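Local coordinates for uncharacterized protein (Aeromonas hydrophila J-1, PDB 6R1J), which probably takes part in forming membrane pores as AhlC, one component of the tripartite alpha-pore-forming toxin AHL, seen here in a soluble form, at residues A[94-99]-A[224-229]; A[57-62]-A[260-265]. The protein carries 3 engineered substitutions. One frame throughout, in Å; residues are numbered along the deposited sequence.

Interaction 1: A[94-99]-A[224-229]. With NA (sodium ion), chain C.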
ATOM      1  N   PRO A  94      26.366  34.846  10.283  1.00 45.94           N
ATOM      2  CA  PRO A  94      25.082  34.999   9.602  1.00 44.26           C
ATOM      3  C   PRO A  94      24.642  33.808   8.731  1.00 47.89           C
ATOM      4  O   PRO A  94      23.456  33.622   8.566  1.00 41.89           O
ATOM      5  CB  PRO A  94      25.271  36.214   8.689  1.00 49.58           C
ATOM      6  CG  PRO A  94      26.785  36.362   8.553  1.00 48.76           C
ATOM      7  CD  PRO A  94      27.351  35.851   9.857  1.00 51.27           C
ATOM      8  N   ILE A  95      25.576  33.016   8.184  1.00 49.00           N
ATOM      9  CA  ILE A  95      25.192  31.889   7.284  1.00 44.68           C
ATOM     10  C   ILE A  95      24.774  30.738   8.186  1.00 39.24           C
ATOM     11  O   ILE A  95      23.802  30.068   7.823  1.00 43.22           O
ATOM     12  CB  ILE A  95      26.305  31.487   6.279  1.00 47.63           C
ATOM     13  CG1 ILE A  95      26.784  32.683   5.446  1.00 54.78           C
ATOM     14  CG2 ILE A  95      25.817  30.384   5.352  1.00 50.53           C
ATOM     15  CD1 ILE A  95      25.750  33.227   4.488  1.00 54.73           C
ATOM     16  N   GLN A  96      25.522  30.528   9.273  1.00 38.04           N
ATOM     17  CA  GLN A  96      25.236  29.457  10.245  1.00 41.41           C
ATOM     18  C   GLN A  96      23.850  29.742  10.848  1.00 46.56           C
ATOM     19  O   GLN A  96      23.083  28.766  11.023  1.00 40.30           O
ATOM     20  CB  GLN A  96      26.309  29.373  11.313  1.00 38.38           C
ATOM     21  CG  GLN A  96      26.224  28.111  12.150  1.00 41.74           C
ATOM     22  CD  GLN A  96      27.488  27.830  12.916  1.00 43.41           C
ATOM     23  OE1 GLN A  96      28.340  28.695  13.064  1.00 48.53           O
ATOM     24  NE2 GLN A  96      27.633  26.605  13.393  1.00 43.57           N
ATOM     25  N   THR A  97      23.518  31.021  11.041  1.00 40.48           N
ATOM     26  CA  THR A  97      22.247  31.462  11.674  1.00 44.54           C
ATOM     27  C   THR A  97      21.090  31.215  10.711  1.00 45.32           C
ATOM     28  O   THR A  97      20.118  30.549  11.143  1.00 43.37           O
ATOM     29  CB  THR A  97      22.349  32.899  12.215  1.00 41.59           C
ATOM     30  OG1 THR A  97      23.267  32.784  13.305  1.00 40.87           O
ATOM     31  CG2 THR A  97      21.038  33.459  12.713  1.00 43.83           C
ATOM     32  N   LEU A  98      21.210  31.668   9.455  1.00 43.15           N
ATOM     33  CA  LEU A  98      20.159  31.528   8.423  1.00 42.61           C
ATOM     34  C   LEU A  98      19.879  30.036   8.171  1.00 42.56           C
ATOM     35  O   LEU A  98      18.698  29.638   7.957  1.00 38.14           O
ATOM     36  CB  LEU A  98      20.619  32.231   7.146  1.00 45.40           C
ATOM     37  CG  LEU A  98      19.570  32.298   6.031  1.00 48.42           C
ATOM     38  CD1 LEU A  98      18.374  33.154   6.428  1.00 49.53           C
ATOM     39  CD2 LEU A  98      20.168  32.817   4.737  1.00 50.64           C
ATOM     40  N   THR A  99      20.919  29.213   8.209  1.00 39.91           N
ATOM     41  CA  THR A  99      20.775  27.754   8.015  1.00 37.76           C
ATOM     42  C   THR A  99      19.974  27.173   9.192  1.00 38.09           C
ATOM     43  O   THR A  99      18.997  26.445   8.934  1.00 39.68           O
ATOM     44  CB  THR A  99      22.137  27.093   7.837  1.00 37.15           C
ATOM     45  OG1 THR A  99      22.819  27.762   6.768  1.00 41.45           O
ATOM     46  CG2 THR A  99      21.986  25.620   7.538  1.00 40.45           C
ATOM     47  N   THR A 224      28.166  20.733   8.281  1.00 38.15           N
ATOM     48  CA  THR A 224      29.436  21.108   7.587  1.00 35.11           C
ATOM     49  C   THR A 224      29.860  22.513   8.024  1.00 32.00           C
ATOM     50  O   THR A 224      31.041  22.724   8.221  1.00 36.95           O
ATOM     51  CB  THR A 224      29.270  21.093   6.076  1.00 33.28           C
ATOM     52  OG1 THR A 224      28.856  19.756   5.791  1.00 30.39           O
ATOM     53  CG2 THR A 224      30.516  21.502   5.303  1.00 33.30           C
ATOM     54  N   ILE A 225      28.937  23.466   8.120  1.00 38.60           N
ATOM     55  CA  ILE A 225      29.289  24.835   8.569  1.00 34.56           C
ATOM     56  C   ILE A 225      29.878  24.714   9.963  1.00 41.54           C
ATOM     57  O   ILE A 225      30.888  25.395  10.214  1.00 38.86           O
ATOM     58  CB  ILE A 225      28.121  25.820   8.528  1.00 35.06           C
ATOM     59  CG1 ILE A 225      27.684  26.137   7.108  1.00 38.07           C
ATOM     60  CG2 ILE A 225      28.477  27.111   9.242  1.00 39.02           C
ATOM     61  CD1 ILE A 225      26.371  26.853   7.035  1.00 38.22           C
ATOM     62  N   SER A 226      29.344  23.825  10.815  1.00 39.28           N
ATOM     63  CA  SER A 226      29.863  23.678  12.197  1.00 39.40           C
ATOM     64  C   SER A 226      31.275  23.067  12.167  1.00 38.14           C
ATOM     65  O   SER A 226      32.159  23.476  12.942  1.00 35.66           O
ATOM     66  CB  SER A 226      28.898  22.886  13.087  1.00 45.82           C
ATOM     67  OG  SER A 226      29.452  22.799  14.377  1.00 50.37           O
ATOM     68  N   LEU A 227      31.518  22.059  11.356  1.00 37.18           N
ATOM     69  CA  LEU A 227      32.874  21.471  11.252  1.00 37.38           C
ATOM     70  C   LEU A 227      33.840  22.550  10.717  1.00 37.81           C
ATOM     71  O   LEU A 227      34.961  22.659  11.239  1.00 39.30           O
ATOM     72  CB  LEU A 227      32.826  20.250  10.332  1.00 41.98           C
ATOM     73  CG  LEU A 227      31.992  19.050  10.779  1.00 46.67           C
ATOM     74  CD1 LEU A 227      31.967  17.993   9.669  1.00 48.69           C
ATOM     75  CD2 LEU A 227      32.535  18.467  12.071  1.00 45.79           C
ATOM     76  N   LEU A 228      33.391  23.371   9.761  1.00 39.27           N
ATOM     77  CA  LEU A 228      34.202  24.470   9.170  1.00 34.92           C
ATOM     78  C   LEU A 228      34.600  25.445  10.282  1.00 42.36           C
ATOM     79  O   LEU A 228      35.804  25.774  10.377  1.00 41.10           O
ATOM     80  CB  LEU A 228      33.390  25.170   8.086  1.00 39.05           C
ATOM     81  CG  LEU A 228      33.998  26.455   7.518  1.00 39.85           C
ATOM     82  CD1 LEU A 228      35.349  26.182   6.868  1.00 41.43           C
ATOM     83  CD2 LEU A 228      33.064  27.063   6.505  1.00 42.61           C
ATOM     84  N   GLY A 229      33.633  25.844  11.128  1.00 42.37           N
ATOM     85  CA  GLY A 229      33.844  26.696  12.305  1.00 37.37           C
ATOM     86  C   GLY A 229      34.927  26.162  13.216  1.00 36.15           C
ATOM     87  O   GLY A 229      35.758  26.963  13.698  1.00 45.78           O
TER
HETATM   88 NA    NA C 301      27.373  20.145   3.400  1.00 52.40          NA

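Interaction 2: A[57-62]-A[260-265]. With NA (sodium ion), chain C.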
ATOM      1  N   ALA A  57      27.506  31.501  -2.262  1.00 38.99           N
ATOM      2  CA  ALA A  57      28.196  32.812  -2.364  1.00 39.46           C
ATOM      3  C   ALA A  57      29.258  32.869  -1.277  1.00 41.21           C
ATOM      4  O   ALA A  57      30.424  33.111  -1.590  1.00 42.74           O
ATOM      5  CB  ALA A  57      27.213  33.949  -2.263  1.00 42.86           C
ATOM      6  N   PHE A  58      28.873  32.533  -0.053  1.00 39.18           N
ATOM      7  CA  PHE A  58      29.782  32.473   1.102  1.00 38.32           C
ATOM      8  C   PHE A  58      30.906  31.485   0.814  1.00 39.80           C
ATOM      9  O   PHE A  58      32.100  31.831   1.082  1.00 35.80           O
ATOM     10  CB  PHE A  58      29.014  32.068   2.365  1.00 42.05           C
ATOM     11  CG  PHE A  58      29.874  31.491   3.450  1.00 38.31           C
ATOM     12  CD1 PHE A  58      30.556  32.306   4.332  1.00 37.08           C
ATOM     13  CD2 PHE A  58      30.029  30.122   3.560  1.00 37.45           C
ATOM     14  CE1 PHE A  58      31.372  31.765   5.309  1.00 38.72           C
ATOM     15  CE2 PHE A  58      30.850  29.589   4.535  1.00 39.85           C
ATOM     16  CZ  PHE A  58      31.520  30.411   5.409  1.00 38.24           C
ATOM     17  N   ALA A  59      30.560  30.281   0.329  1.00 33.71           N
ATOM     18  CA  ALA A  59      31.571  29.221   0.143  1.00 33.63           C
ATOM     19  C   ALA A  59      32.554  29.647  -0.964  1.00 32.98           C
ATOM     20  O   ALA A  59      33.732  29.444  -0.759  1.00 37.39           O
ATOM     21  CB  ALA A  59      30.943  27.901  -0.129  1.00 32.67           C
ATOM     22  N   ALA A  60      32.076  30.237  -2.052  1.00 34.58           N
ATOM     23  CA  ALA A  60      32.936  30.654  -3.190  1.00 36.16           C
ATOM     24  C   ALA A  60      33.942  31.688  -2.671  1.00 38.06           C
ATOM     25  O   ALA A  60      35.137  31.520  -2.899  1.00 35.71           O
ATOM     26  CB  ALA A  60      32.113  31.200  -4.316  1.00 36.28           C
ATOM     27  N   ARG A  61      33.478  32.670  -1.911  1.00 37.14           N
ATOM     28  CA  ARG A  61      34.380  33.704  -1.353  1.00 40.50           C
ATOM     29  C   ARG A  61      35.390  33.054  -0.396  1.00 47.07           C
ATOM     30  O   ARG A  61      36.619  33.349  -0.518  1.00 42.79           O
ATOM     31  CB  ARG A  61      33.540  34.816  -0.744  1.00 41.27           C
ATOM     32  CG  ARG A  61      34.280  35.700   0.248  1.00 45.14           C
ATOM     33  CD  ARG A  61      33.382  36.801   0.781  1.00 47.07           C
ATOM     34  NE  ARG A  61      34.063  37.479   1.872  1.00 49.84           N
ATOM     35  CZ  ARG A  61      34.814  38.565   1.750  1.00 58.95           C
ATOM     36  NH1 ARG A  61      35.417  39.073   2.813  1.00 63.48           N
ATOM     37  NH2 ARG A  61      34.944  39.155   0.577  1.00 55.96           N
ATOM     38  N   LEU A  62      34.953  32.179   0.514  1.00 35.34           N
ATOM     39  CA  LEU A  62      35.882  31.585   1.497  1.00 33.64           C
ATOM     40  C   LEU A  62      36.852  30.607   0.808  1.00 32.09           C
ATOM     41  O   LEU A  62      37.997  30.522   1.260  1.00 29.79           O
ATOM     42  CB  LEU A  62      35.114  30.920   2.643  1.00 35.05           C
ATOM     43  CG  LEU A  62      35.994  30.324   3.738  1.00 34.95           C
ATOM     44  CD1 LEU A  62      36.929  31.354   4.339  1.00 37.29           C
ATOM     45  CD2 LEU A  62      35.141  29.693   4.819  1.00 37.21           C
ATOM     46  N   THR A 260      32.883  20.812   0.518  1.00 35.36           N
ATOM     47  CA  THR A 260      31.705  19.987   0.877  1.00 29.50           C
ATOM     48  C   THR A 260      30.452  20.848   0.741  1.00 27.81           C
ATOM     49  O   THR A 260      29.484  20.388   0.156  1.00 34.91           O
ATOM     50  CB  THR A 260      31.896  19.285   2.220  1.00 34.30           C
ATOM     51  OG1 THR A 260      33.085  18.511   2.065  1.00 36.93           O
ATOM     52  CG2 THR A 260      30.736  18.367   2.577  1.00 36.03           C
ATOM     53  N   LEU A 261      30.416  22.062   1.273  1.00 32.32           N
ATOM     54  CA  LEU A 261      29.193  22.903   1.160  1.00 33.45           C
ATOM     55  C   LEU A 261      28.790  23.091  -0.304  1.00 39.12           C
ATOM     56  O   LEU A 261      27.570  23.108  -0.630  1.00 34.56           O
ATOM     57  CB  LEU A 261      29.488  24.289   1.716  1.00 34.14           C
ATOM     58  CG  LEU A 261      29.567  24.439   3.210  1.00 35.90           C
ATOM     59  CD1 LEU A 261      30.008  25.853   3.539  1.00 34.56           C
ATOM     60  CD2 LEU A 261      28.229  24.108   3.872  1.00 38.31           C
ATOM     61  N   GLN A 262      29.783  23.348  -1.155  1.00 33.46           N
ATOM     62  CA  GLN A 262      29.522  23.665  -2.588  1.00 38.55           C
ATOM     63  C   GLN A 262      28.891  22.445  -3.226  1.00 34.54           C
ATOM     64  O   GLN A 262      28.030  22.615  -4.076  1.00 43.00           O
ATOM     65  CB  GLN A 262      30.797  24.080  -3.329  1.00 35.94           C
ATOM     66  CG  GLN A 262      31.418  25.303  -2.708  1.00 35.06           C
ATOM     67  CD  GLN A 262      32.766  25.642  -3.309  1.00 43.46           C
ATOM     68  OE1 GLN A 262      33.684  24.819  -3.377  1.00 40.47           O
ATOM     69  NE2 GLN A 262      32.879  26.881  -3.747  1.00 36.80           N
ATOM     70  N   VAL A 263      29.306  21.258  -2.816  1.00 36.51           N
ATOM     71  CA  VAL A 263      28.712  20.031  -3.392  1.00 38.88           C
ATOM     72  C   VAL A 263      27.294  19.897  -2.841  1.00 40.32           C
ATOM     73  O   VAL A 263      26.392  19.710  -3.620  1.00 39.40           O
ATOM     74  CB  VAL A 263      29.561  18.785  -3.091  1.00 39.85           C
ATOM     75  CG1 VAL A 263      28.822  17.520  -3.466  1.00 44.55           C
ATOM     76  CG2 VAL A 263      30.906  18.827  -3.794  1.00 42.24           C
ATOM     77  N   ASP A 264      27.128  19.999  -1.523  1.00 39.92           N
ATOM     78  CA  ASP A 264      25.841  19.725  -0.839  1.00 42.55           C
ATOM     79  C   ASP A 264      24.768  20.758  -1.201  1.00 41.11           C
ATOM     80  O   ASP A 264      23.594  20.360  -1.339  1.00 41.32           O
ATOM     81  CB  ASP A 264      26.079  19.593   0.667  1.00 43.95           C
ATOM     82  CG  ASP A 264      26.813  18.297   1.007  1.00 44.96           C
ATOM     83  OD1 ASP A 264      27.014  17.440   0.096  1.00 51.60           O
ATOM     84  OD2 ASP A 264      27.182  18.126   2.170  1.00 39.38           O
ATOM     85  N   ALA A 265      25.131  22.019  -1.384  1.00 37.93           N
ATOM     86  CA  ALA A 265      24.150  23.093  -1.663  1.00 36.37           C
ATOM     87  C   ALA A 265      24.039  23.346  -3.162  1.00 37.68           C
ATOM     88  O   ALA A 265      23.354  24.300  -3.545  1.00 40.48           O
ATOM     89  CB  ALA A 265      24.542  24.323  -0.905  1.00 36.37           C
TER
HETATM   90 NA    NA C 301      27.373  20.145   3.400  1.00 52.40          NA

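Interaction 1: A[94-99]-A[224-229]
Ile225 packs between two antiparallel helices, and its two branches meet different partners on helix 78-157. The gamma branch, CG2, lies along the Gln96 chain. The delta methyl, CD1, reaches toward Ile95 and Thr99. CG1 stands anti to the carbonyl carbon, and a chi2 of 167° puts CD1 anti to CA. CD1 and CG2 are thus neighbouring methyls that touch different partners.

The Gln96 chain runs alongside Ile225, the two pointing opposite ways. Ile225 CG2 sits 3.8 Å from Gln96 CB and just as near CG, and it follows the chain from CB to the amide. CG is anti to the backbone N of Gln96 and the extended chain carries the amide on to Ser226. There Gln96 NE2 is 3.9 Å from Ser226 CA. This is van der Waals contact, and no hydrogen bond crosses between the two segments.

Ile95 meets Ile225 at about a right angle, CG2 against CD1 at 4.0 Å. Ile95 also packs on Val55 of helix 28-70. Thr99 comes at an oblique angle, with its OG1 3.7 Å from Ile225 CD1. That hydroxyl is turned back onto its own helix. It donates to Ile95 O at 2.7 Å, tilted 30° from the carbonyl plane. Thr99 N reaches the same oxygen from the opposite face, so two bonds grip Ile95 O.

The segment axes come within 10.5 Å at an angle of 154°. This is packing within the long helical bundle of an alpha-pore-forming toxin. Lys150 of a second subunit packs on Ser226. The chemistry implies a join held by apolar contact, in which the threonine hydroxyl beside the isoleucine methyl already has its hydrogen bond within the helix.

Interaction 2: A[57-62]-A[260-265]
Leu261 follows Thr260, whose OG1 is hydrogen-bonded to Gln177 NE2 of a third subunit, and points its CD1 methyl at the rim of the Phe58 ring. CD1 lies near the ring plane, 4.0 Å from Phe58 CE2, so the methyl meets an edge and not a face. The Phe58 side chain leaves its helix with CG anti to the backbone N (chi1 158°), which brings the far end of the ring nearer to helix 244-264. The same CD1 is 4.3 Å from Ala59 CB.

Gln262 comes next. Its CG rests on the methyl of Ala59, 3.7 Å from CB. This is also where the backbones come nearest, with Ala59 CA and Gln262 CA 6.5 Å apart. The two helices run antiparallel at 148°, and the segment axes approach to 9.4 Å. Helix 244-264 is the last helix of the chain and packs here on helix 28-70 of the bundle, with the small alanine facing it. Beyond CG the glutamine is extended and lays NE2 3.8 Å from Ala60 CA. NE2 also hydrogen-bonds to Glu63, one residue past the segment.

Asp264 takes no part in the packing. Its OD2 binds the sodium ion at 2.4 Å and also accepts a hydrogen bond from Lys220. Ala265 ends the segment beyond the helix, and its O accepts a bond from Gln52 on helix 28-70.

The two interactions lie side by side, their centres about 11 Å apart, and share one apolar core. Interaction 1 joins helices 78-157 and 163-236; interaction 2 joins 28-70 and 244-264. Leu228 of interaction 1 touches both Leu62 and Phe58 of interaction 2, with its CD2 3.8 Å from Phe58 CZ. Ile95 CG1 packs 3.9 Å from Phe58 CB. The sodium ion also links them. Thr224 OG1 of segment 224-229, at 2.8 Å from the ion, and Asp264 OD2 of segment 260-265 both bind it. Beside it, Thr224 CG2 lies 3.7 Å from Leu261 CG. The ion thus bridges helices 163-236 and 244-264.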